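PDB 3P02: uncharacterized protein from Bacteroides ovatus, which is of unknown function but pairs an N-terminal beta-rich region of the E-set clan with a BT_3044-like C-terminal antiparallel beta domain. Local coordinates for residues Val24-Val29 with Arg150-Asn155; Ser60-Thr65 with Pro125-Glu130; Lys121-Leu126 with Thr146-Pro151. All blocks are in the same frame, centred on the assembly; numbering follows the deposited sequence. Where two conformers were deposited one is given.

Interaction 1 of 3, residues Val24-Val29 with Arg150-Asn155; sequences VTDVHV and RPILFN
Thr25, Val27 and Val29 trade backbone hydrogen bonds with Arg150, Ile152 and Phe154, joining strands 25-30 and 146-154 side by side in parallel. Val27 gives its N-H to Arg150 O (2.9 Å) and receives Ile152 N at its own O (2.8 Å), straddling Pro151, a residue with no N-H to offer. The ladder closes where Phe154 N reaches Val29 O over 3.0 Å, in a bond more bent than the others (145° at the hydrogen).

The face bearing Val27, Val29, Pro151 and Leu153 is buried. CD2 of Leu153 comes within 3.7 Å of Val29 O, while Tyr37 and Tyr39 of strand 36-45 press on the valines. At the end of the pairing Phe154 is also buried: its CG is wedged between backbone N and carbonyl carbon (chi1 70°), which turns the ring back so that its edge meets the main chain between His28 and Val29, with CE1 3.6 Å from Val29 C. Trp317 meets this ring edge-to-face and stacks on the His28 ring.

The face of Asp26, His28, Arg150 and Ile152 is looser and more open to solvent. Ile152 CB sits at the edge of the imidazole, 3.9 Å from His28 CD2, and ND1 of that ring is hydrogen-bonded to Glu308 O. Asp26 lies alongside Arg150; its OD1 meets the aliphatic part of that chain, nearest at CB, 3.8 Å away, and the carboxylate and guanidinium planes stand 86° apart.

In this conformer of Arg150, one of two, OD1 of Asp26 is still 5.3 Å from NE, so the opposite charges form no salt bridge and can probably add only a diffuse attraction; with the arginine so placed, cohesion probably rests mainly on the backbone ladder and the apolar face, with side-chain charge in a minor part.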
loop_
_atom_site.group_PDB
_atom_site.type_symbol
_atom_site.label_atom_id
_atom_site.label_comp_id
_atom_site.label_asym_id
_atom_site.label_seq_id
_atom_site.Cartn_x
_atom_site.Cartn_y
_atom_site.Cartn_z
ATOM N N VAL A 24 -11.334 4.289 3.703
ATOM C CA VAL A 24 -10.564 3.286 4.434
ATOM C C VAL A 24 -9.498 3.967 5.293
ATOM O O VAL A 24 -9.072 5.088 4.996
ATOM C CB VAL A 24 -9.940 2.188 3.493
ATOM C CG1 VAL A 24 -11.005 1.557 2.597
ATOM C CG2 VAL A 24 -8.804 2.732 2.646
ATOM N N THR A 25 -9.038 3.245 6.321
ATOM C CA THR A 25 -7.929 3.648 7.176
ATOM C C THR A 25 -6.722 2.828 6.754
ATOM O O THR A 25 -6.781 1.598 6.774
ATOM C CB THR A 25 -8.257 3.447 8.657
ATOM O OG1 THR A 25 -9.288 4.368 9.020
ATOM C CG2 THR A 25 -7.035 3.667 9.555
ATOM N N ASP A 26 -5.633 3.504 6.381
ATOM C CA ASP A 26 -4.427 2.800 5.969
ATOM C C ASP A 26 -3.648 2.324 7.169
ATOM O O ASP A 26 -3.515 3.048 8.158
ATOM C CB ASP A 26 -3.527 3.712 5.114
ATOM C CG ASP A 26 -4.118 4.111 3.778
ATOM O OD1 ASP A 26 -5.071 3.425 3.310
ATOM O OD2 ASP A 26 -3.591 5.067 3.167
ATOM N N VAL A 27 -3.143 1.090 7.078
ATOM C CA VAL A 27 -2.346 0.466 8.137
ATOM C C VAL A 27 -0.982 0.201 7.532
ATOM O O VAL A 27 -0.860 -0.622 6.631
ATOM C CB VAL A 27 -3.032 -0.832 8.665
ATOM C CG1 VAL A 27 -2.133 -1.538 9.681
ATOM C CG2 VAL A 27 -4.391 -0.506 9.309
ATOM N N HIS A 28 0.044 0.904 8.012
ATOM C CA HIS A 28 1.370 0.804 7.419
ATOM C C HIS A 28 2.139 -0.370 7.993
ATOM O O HIS A 28 2.415 -0.409 9.193
ATOM C CB HIS A 28 2.124 2.116 7.664
ATOM C CG HIS A 28 1.410 3.310 7.130
ATOM N ND1 HIS A 28 1.404 4.505 7.820
ATOM C CD2 HIS A 28 0.681 3.453 5.994
ATOM C CE1 HIS A 28 0.702 5.337 7.074
ATOM N NE2 HIS A 28 0.236 4.741 5.973
ATOM N N VAL A 29 2.491 -1.334 7.130
ATOM C CA VAL A 29 3.134 -2.570 7.578
ATOM C C VAL A 29 4.498 -2.754 6.904
ATOM O O VAL A 29 4.559 -2.976 5.688
ATOM C CB VAL A 29 2.227 -3.822 7.340
ATOM C CG1 VAL A 29 2.909 -5.086 7.903
ATOM C CG2 VAL A 29 0.827 -3.636 7.980
ATOM N N ARG A 150 -7.028 -0.876 5.385
ATOM C CA ARG A 150 -6.277 -1.221 4.177
ATOM C C ARG A 150 -4.802 -1.391 4.519
ATOM O O ARG A 150 -4.159 -0.379 4.814
ATOM C CB ARG A 150 -6.437 -0.112 3.123
ATOM C CG ARG A 150 -6.400 -0.651 1.707
ATOM C CD ARG A 150 -5.632 0.219 0.758
ATOM N NE ARG A 150 -4.749 -0.592 -0.078
ATOM C CZ ARG A 150 -4.154 -0.161 -1.179
ATOM N NH1 ARG A 150 -4.351 1.081 -1.607
ATOM N NH2 ARG A 150 -3.359 -0.965 -1.863
ATOM N N PRO A 151 -4.212 -2.621 4.479
ATOM C CA PRO A 151 -2.769 -2.710 4.753
ATOM C C PRO A 151 -1.949 -2.125 3.597
ATOM O O PRO A 151 -2.229 -2.391 2.412
ATOM C CB PRO A 151 -2.497 -4.210 4.907
ATOM C CG PRO A 151 -3.637 -4.897 4.182
ATOM C CD PRO A 151 -4.809 -3.948 4.172
ATOM N N ILE A 152 -0.938 -1.308 3.950
ATOM C CA ILE A 152 0.000 -0.693 3.006
ATOM C C ILE A 152 1.371 -1.259 3.326
ATOM O O ILE A 152 1.924 -0.892 4.359
ATOM C CB ILE A 152 -0.021 0.867 3.115
ATOM C CG1 ILE A 152 -1.439 1.439 2.902
ATOM C CG2 ILE A 152 1.001 1.541 2.169
ATOM C CD1 ILE A 152 -2.089 1.069 1.511
ATOM N N LEU A 153 1.898 -2.150 2.487
ATOM C CA LEU A 153 3.218 -2.706 2.740
ATOM C C LEU A 153 4.294 -1.675 2.384
ATOM O O LEU A 153 4.115 -0.901 1.430
ATOM C CB LEU A 153 3.424 -3.946 1.866
ATOM C CG LEU A 153 2.704 -5.213 2.314
ATOM C CD1 LEU A 153 2.649 -6.198 1.159
ATOM C CD2 LEU A 153 3.374 -5.803 3.551
ATOM N N PHE A 154 5.426 -1.709 3.106
ATOM C CA PHE A 154 6.539 -0.859 2.717
ATOM C C PHE A 154 7.837 -1.553 3.065
ATOM O O PHE A 154 7.861 -2.416 3.938
ATOM C CB PHE A 154 6.482 0.557 3.336
ATOM C CG PHE A 154 6.731 0.651 4.826
ATOM C CD1 PHE A 154 5.735 0.311 5.736
ATOM C CD2 PHE A 154 7.934 1.149 5.318
ATOM C CE1 PHE A 154 5.921 0.498 7.105
ATOM C CE2 PHE A 154 8.129 1.322 6.693
ATOM C CZ PHE A 154 7.119 0.989 7.583
ATOM N N ASN A 155 8.896 -1.214 2.335
ATOM C CA ASN A 155 10.212 -1.710 2.707
ATOM C C ASN A 155 11.173 -0.518 2.468
ATOM O O ASN A 155 10.706 0.589 2.190
ATOM C CB ASN A 155 10.575 -3.001 1.951
ATOM C CG ASN A 155 10.649 -2.836 0.457
ATOM O OD1 ASN A 155 10.898 -1.765 -0.057
ATOM N ND2 ASN A 155 10.468 -3.924 -0.270
#

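Interaction 2 of 3, residues Ser60-Thr65 with Pro125-Glu130; sequences SLRDDT and PLKVCE. With EDO (1,2-ethanediol), chain E.
A short antiparallel strand pairing is made where Ser60 and Leu61, at the end of strand 55-61 and shortly before helix 65-74, pair with Lys127 and Leu126 of strand 122-130. Ser60 and Lys127 form a hydrogen-bonded pair, with Lys127 N 2.9 Å from Ser60 O, and a water links Ser60 OG to Lys127 O. One step on, Arg62 N reaches Pro125 O at 2.9 Å. The Pro125 ring is held between CD1 of Leu61, 3.7 Å from its CD, and CB of Thr65, 3.7 Å from its CB.

Arg62 and Lys127 run alongside each other, CD to CD at 3.9 Å, and their like-charged ends come close. Each has an acceptor: Arg62 grips the Asp64 carboxylate side-on, NE to OD1 (2.8 Å) and NH2 to OD2, while Lys127 NZ bonds to Tyr136 O and, weakly, to an ethanediol. With an alanine in place of Arg62, Asp64 would probably be left without its bidentate mate, and the methylenes of Lys127 would lose the chain that runs beside them.

The type I turn from Arg62 to Thr65 then leads from the end of strand 55-61 into helix 65-74, a strand-turn-helix connection.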
loop_
_atom_site.group_PDB
_atom_site.type_symbol
_atom_site.label_atom_id
_atom_site.label_comp_id
_atom_site.label_asym_id
_atom_site.label_seq_id
_atom_site.Cartn_x
_atom_site.Cartn_y
_atom_site.Cartn_z
ATOM N N SER A 60 -16.581 -8.263 14.516
ATOM C CA SER A 60 -16.699 -9.267 13.488
ATOM C C SER A 60 -16.363 -8.707 12.154
ATOM O O SER A 60 -16.514 -7.505 11.907
ATOM C CB SER A 60 -18.120 -9.824 13.455
ATOM O OG SER A 60 -19.038 -8.849 12.991
ATOM N N LEU A 61 -15.961 -9.610 11.264
ATOM C CA LEU A 61 -15.775 -9.294 9.869
ATOM C C LEU A 61 -17.161 -8.944 9.332
ATOM O O LEU A 61 -18.114 -9.707 9.560
ATOM C CB LEU A 61 -15.184 -10.528 9.185
ATOM C CG LEU A 61 -15.104 -10.476 7.672
ATOM C CD1 LEU A 61 -13.937 -9.619 7.241
ATOM C CD2 LEU A 61 -14.970 -11.880 7.113
ATOM N N ARG A 62 -17.309 -7.770 8.704
ATOM C CA ARG A 62 -18.614 -7.323 8.211
ATOM C C ARG A 62 -18.724 -7.693 6.720
ATOM O O ARG A 62 -18.089 -7.089 5.855
ATOM C CB ARG A 62 -18.763 -5.828 8.516
ATOM C CG ARG A 62 -20.153 -5.292 8.323
ATOM C CD ARG A 62 -21.245 -6.001 9.112
ATOM N NE ARG A 62 -22.491 -5.706 8.399
ATOM C CZ ARG A 62 -23.716 -5.865 8.882
ATOM N NH1 ARG A 62 -23.901 -6.275 10.143
ATOM N NH2 ARG A 62 -24.775 -5.591 8.122
ATOM N N ASP A 63 -19.520 -8.743 6.445
ATOM C CA ASP A 63 -19.646 -9.387 5.139
ATOM C C ASP A 63 -20.260 -8.514 4.012
ATOM O O ASP A 63 -20.056 -8.838 2.844
ATOM C CB ASP A 63 -20.441 -10.690 5.305
ATOM C CG ASP A 63 -19.750 -11.696 6.225
ATOM O OD1 ASP A 63 -18.511 -11.829 6.136
ATOM O OD2 ASP A 63 -20.454 -12.350 7.031
ATOM N N ASP A 64 -20.994 -7.411 4.338
ATOM C CA ASP A 64 -21.611 -6.600 3.256
ATOM C C ASP A 64 -20.939 -5.239 2.971
ATOM O O ASP A 64 -21.324 -4.540 2.024
ATOM C CB ASP A 64 -23.082 -6.309 3.624
ATOM C CG ASP A 64 -23.248 -5.516 4.916
ATOM O OD1 ASP A 64 -22.237 -5.337 5.637
ATOM O OD2 ASP A 64 -24.404 -5.218 5.286
ATOM N N THR A 65 -19.968 -4.833 3.809
ATOM C CA THR A 65 -19.368 -3.501 3.693
ATOM C C THR A 65 -18.669 -3.231 2.391
ATOM O O THR A 65 -18.900 -2.173 1.790
ATOM C CB THR A 65 -18.324 -3.302 4.804
ATOM O OG1 THR A 65 -18.928 -3.606 6.051
ATOM C CG2 THR A 65 -17.742 -1.891 4.812
ATOM N N PRO A 125 -12.930 -5.247 6.621
ATOM C CA PRO A 125 -14.079 -4.488 7.130
ATOM C C PRO A 125 -14.540 -5.063 8.474
ATOM O O PRO A 125 -14.829 -6.252 8.567
ATOM C CB PRO A 125 -15.120 -4.674 6.006
ATOM C CG PRO A 125 -14.864 -6.074 5.488
ATOM C CD PRO A 125 -13.355 -6.347 5.720
ATOM N N LEU A 126 -14.563 -4.244 9.529
ATOM C CA LEU A 126 -14.882 -4.729 10.873
ATOM C C LEU A 126 -15.988 -3.964 11.498
ATOM O O LEU A 126 -15.948 -2.738 11.442
ATOM C CB LEU A 126 -13.646 -4.560 11.797
ATOM C CG LEU A 126 -12.359 -5.168 11.326
ATOM C CD1 LEU A 126 -11.232 -4.775 12.255
ATOM C CD2 LEU A 126 -12.478 -6.669 11.286
ATOM N N LYS A 127 -16.907 -4.644 12.176
ATOM C CA LYS A 127 -17.968 -3.921 12.864
ATOM C C LYS A 127 -17.943 -4.260 14.344
ATOM O O LYS A 127 -17.675 -5.398 14.707
ATOM C CB LYS A 127 -19.353 -4.276 12.264
ATOM C CG LYS A 127 -20.508 -3.501 12.922
ATOM C CD LYS A 127 -21.843 -3.702 12.229
ATOM C CE LYS A 127 -22.895 -2.850 12.889
ATOM N NZ LYS A 127 -24.254 -3.094 12.309
ATOM N N VAL A 128 -18.258 -3.277 15.175
ATOM C CA VAL A 128 -18.365 -3.437 16.617
ATOM C C VAL A 128 -19.862 -3.457 16.972
ATOM O O VAL A 128 -20.635 -2.663 16.414
ATOM C CB VAL A 128 -17.540 -2.366 17.418
ATOM C CG1 VAL A 128 -17.951 -0.931 17.090
ATOM C CG2 VAL A 128 -17.617 -2.627 18.923
ATOM N N CYS A 129 -20.262 -4.376 17.900
ATOM C CA CYS A 129 -21.644 -4.599 18.332
ATOM C C CYS A 129 -21.669 -4.980 19.812
ATOM O O CYS A 129 -20.632 -5.298 20.376
ATOM C CB CYS A 129 -22.240 -5.715 17.473
ATOM S SG CYS A 129 -24.046 -5.782 17.462
ATOM N N GLU A 130 -22.843 -5.024 20.402
ATOM C CA GLU A 130 -23.133 -5.521 21.736
ATOM C C GLU A 130 -24.280 -6.470 21.531
ATOM O O GLU A 130 -25.255 -6.081 20.873
ATOM C CB GLU A 130 -23.488 -4.417 22.729
ATOM C CG GLU A 130 -22.308 -3.587 23.160
ATOM C CD GLU A 130 -22.747 -2.531 24.140
ATOM O OE1 GLU A 130 -23.290 -1.489 23.704
ATOM O OE2 GLU A 130 -22.617 -2.786 25.358
HETATM C C1 EDO E . -24.821 -6.146 13.398
HETATM O O1 EDO E . -25.914 -5.226 13.402
HETATM C C2 EDO E . -25.220 -7.474 14.024
HETATM O O2 EDO E . -24.059 -8.310 14.086
HETATM O O HOH W 1 -19.744 -7.298 15.506
#

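Interaction 3 of 3, residues Lys121-Leu126 with Thr146-Pro151; sequences KWALPL and TAVLRP
Val148 CG1 butts against the single methyl of Ala123, 3.7 Å from CB, where the small side chain lets the valine come close. Next along, Val148 CG2 leans on the ring of Pro125 (4.2 Å from its CB), where the backbones draw close at a non-hydrogen-bonded pair, and Thr65 of helix 65-74 covers both. Leu124 with Leu149 and Leu126 with Ala147 are the flanking hydrogen-bonded pairs, and their side chains form the other face. There Leu126 and Leu149 cross at about a right angle, CD1 to CD1 at 4.2 Å.

Leu124, Leu126 and Leu149 rest on Ile109, and Ala147 and Leu126 on Leu41, from the neighbouring antiparallel sheet. Two sheets packed face to face in this way make a beta sandwich, consistent with the immunoglobulin-like fold of the E-set clan.

Toward Trp122 the ladder gives out. Pro151 presents CD instead of an N-H to Trp122 O, at 3.3 Å. The Arg150 chain, in one of two conformers, bends at chi2 and chi3 (-140° and 135°) and swings its guanidinium beneath Lys121, whose CG lies 3.5 Å above one face, near the rim. A water accepts from Trp122 N and Arg150 NE and donates to Pro151 O, bridging the two strands where they diverge.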
loop_
_atom_site.group_PDB
_atom_site.type_symbol
_atom_site.label_atom_id
_atom_site.label_comp_id
_atom_site.label_asym_id
_atom_site.label_seq_id
_atom_site.Cartn_x
_atom_site.Cartn_y
_atom_site.Cartn_z
ATOM N N LYS A 121 -5.682 -4.443 -4.056
ATOM C CA LYS A 121 -6.015 -3.576 -2.910
ATOM C C LYS A 121 -6.804 -4.422 -1.935
ATOM O O LYS A 121 -7.900 -4.863 -2.285
ATOM C CB LYS A 121 -6.850 -2.340 -3.339
ATOM C CG LYS A 121 -6.056 -1.325 -4.143
ATOM C CD LYS A 121 -6.760 0.039 -4.281
ATOM C CE LYS A 121 -8.098 -0.103 -4.954
ATOM N NZ LYS A 121 -8.607 1.183 -5.521
ATOM N N TRP A 122 -6.259 -4.675 -0.752
ATOM C CA TRP A 122 -6.927 -5.524 0.229
ATOM C C TRP A 122 -7.569 -4.698 1.314
ATOM O O TRP A 122 -7.027 -3.656 1.713
ATOM C CB TRP A 122 -5.904 -6.495 0.853
ATOM C CG TRP A 122 -5.211 -7.343 -0.172
ATOM C CD1 TRP A 122 -3.979 -7.128 -0.721
ATOM C CD2 TRP A 122 -5.739 -8.519 -0.801
ATOM N NE1 TRP A 122 -3.708 -8.096 -1.665
ATOM C CE2 TRP A 122 -4.770 -8.968 -1.729
ATOM C CE3 TRP A 122 -6.960 -9.225 -0.690
ATOM C CZ2 TRP A 122 -4.960 -10.109 -2.515
ATOM C CZ3 TRP A 122 -7.162 -10.353 -1.483
ATOM C CH2 TRP A 122 -6.173 -10.782 -2.386
ATOM N N ALA A 123 -8.669 -5.188 1.861
ATOM C CA ALA A 123 -9.287 -4.451 2.955
ATOM C C ALA A 123 -9.919 -5.389 3.956
ATOM O O ALA A 123 -10.423 -6.446 3.604
ATOM C CB ALA A 123 -10.329 -3.459 2.411
ATOM N N LEU A 124 -9.933 -4.961 5.213
ATOM C CA LEU A 124 -10.520 -5.709 6.311
ATOM C C LEU A 124 -11.665 -4.867 6.929
ATOM O O LEU A 124 -11.398 -3.860 7.599
ATOM C CB LEU A 124 -9.434 -6.051 7.360
ATOM C CG LEU A 124 -9.921 -6.746 8.628
ATOM C CD1 LEU A 124 -10.613 -8.099 8.311
ATOM C CD2 LEU A 124 -8.764 -6.923 9.638
ATOM N N PRO A 125 -12.930 -5.247 6.621
ATOM C CA PRO A 125 -14.079 -4.488 7.130
ATOM C C PRO A 125 -14.540 -5.063 8.474
ATOM O O PRO A 125 -14.829 -6.252 8.567
ATOM C CB PRO A 125 -15.120 -4.674 6.006
ATOM C CG PRO A 125 -14.864 -6.074 5.488
ATOM C CD PRO A 125 -13.355 -6.347 5.720
ATOM N N LEU A 126 -14.563 -4.244 9.529
ATOM C CA LEU A 126 -14.882 -4.729 10.873
ATOM C C LEU A 126 -15.988 -3.964 11.498
ATOM O O LEU A 126 -15.948 -2.738 11.442
ATOM C CB LEU A 126 -13.646 -4.560 11.797
ATOM C CG LEU A 126 -12.359 -5.168 11.326
ATOM C CD1 LEU A 126 -11.232 -4.775 12.255
ATOM C CD2 LEU A 126 -12.478 -6.669 11.286
ATOM N N THR A 146 -18.559 0.625 11.919
ATOM C CA THR A 146 -17.707 -0.164 11.026
ATOM C C THR A 146 -16.474 0.619 10.565
ATOM O O THR A 146 -16.579 1.759 10.114
ATOM C CB THR A 146 -18.575 -0.635 9.833
ATOM O OG1 THR A 146 -19.603 -1.459 10.388
ATOM C CG2 THR A 146 -17.800 -1.459 8.806
ATOM N N ALA A 147 -15.305 -0.027 10.664
ATOM C CA ALA A 147 -14.019 0.493 10.193
ATOM C C ALA A 147 -13.515 -0.396 9.051
ATOM O O ALA A 147 -13.737 -1.621 9.072
ATOM C CB ALA A 147 -13.007 0.481 11.343
ATOM N N VAL A 148 -12.893 0.203 8.032
ATOM C CA VAL A 148 -12.344 -0.589 6.933
ATOM C C VAL A 148 -10.849 -0.328 6.907
ATOM O O VAL A 148 -10.442 0.815 6.677
ATOM C CB VAL A 148 -12.994 -0.298 5.573
ATOM C CG1 VAL A 148 -12.362 -1.199 4.500
ATOM C CG2 VAL A 148 -14.498 -0.513 5.639
ATOM N N LEU A 149 -10.035 -1.368 7.133
ATOM C CA LEU A 149 -8.590 -1.197 7.211
ATOM C C LEU A 149 -7.915 -1.705 5.963
ATOM O O LEU A 149 -8.186 -2.835 5.544
ATOM C CB LEU A 149 -8.020 -1.932 8.430
ATOM C CG LEU A 149 -8.708 -1.650 9.774
ATOM C CD1 LEU A 149 -8.048 -2.495 10.857
ATOM C CD2 LEU A 149 -8.590 -0.143 10.143
ATOM N N ARG A 150 -7.028 -0.876 5.385
ATOM C CA ARG A 150 -6.277 -1.221 4.177
ATOM C C ARG A 150 -4.802 -1.391 4.519
ATOM O O ARG A 150 -4.159 -0.379 4.814
ATOM C CB ARG A 150 -6.437 -0.112 3.123
ATOM C CG ARG A 150 -6.400 -0.651 1.707
ATOM C CD ARG A 150 -5.632 0.219 0.758
ATOM N NE ARG A 150 -4.749 -0.592 -0.078
ATOM C CZ ARG A 150 -4.154 -0.161 -1.179
ATOM N NH1 ARG A 150 -4.351 1.081 -1.607
ATOM N NH2 ARG A 150 -3.359 -0.965 -1.863
ATOM N N PRO A 151 -4.212 -2.621 4.479
ATOM C CA PRO A 151 -2.769 -2.710 4.753
ATOM C C PRO A 151 -1.949 -2.125 3.597
ATOM O O PRO A 151 -2.229 -2.391 2.412
ATOM C CB PRO A 151 -2.497 -4.210 4.907
ATOM C CG PRO A 151 -3.637 -4.897 4.182
ATOM C CD PRO A 151 -4.809 -3.948 4.172
HETATM O O HOH W 2 -3.664 -3.477 0.231
#

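All three contacts belong to one mixed sheet, in which strands 25-30, 146-154, 122-130 and 55-61 are successive neighbours. Interaction 3 is the middle pairing: its centre lies about 10 Å from that of interaction 1, with which it shares Arg150 and Pro151, and about 10 Å from that of interaction 2, with which it shares Pro125 and Leu126. Interactions 1 and 2, with centres about 20 Å apart, do not touch. Thr25 N, 2.8 Å from Val148 O, probably carries the parallel ladder on into interaction 3. Along the chain, interaction 2 is nested inside the loop closed by interaction 1. Strand 146-154 thus ties early and late N-terminal strands together before the chain enters the C-terminal ten-stranded sheet.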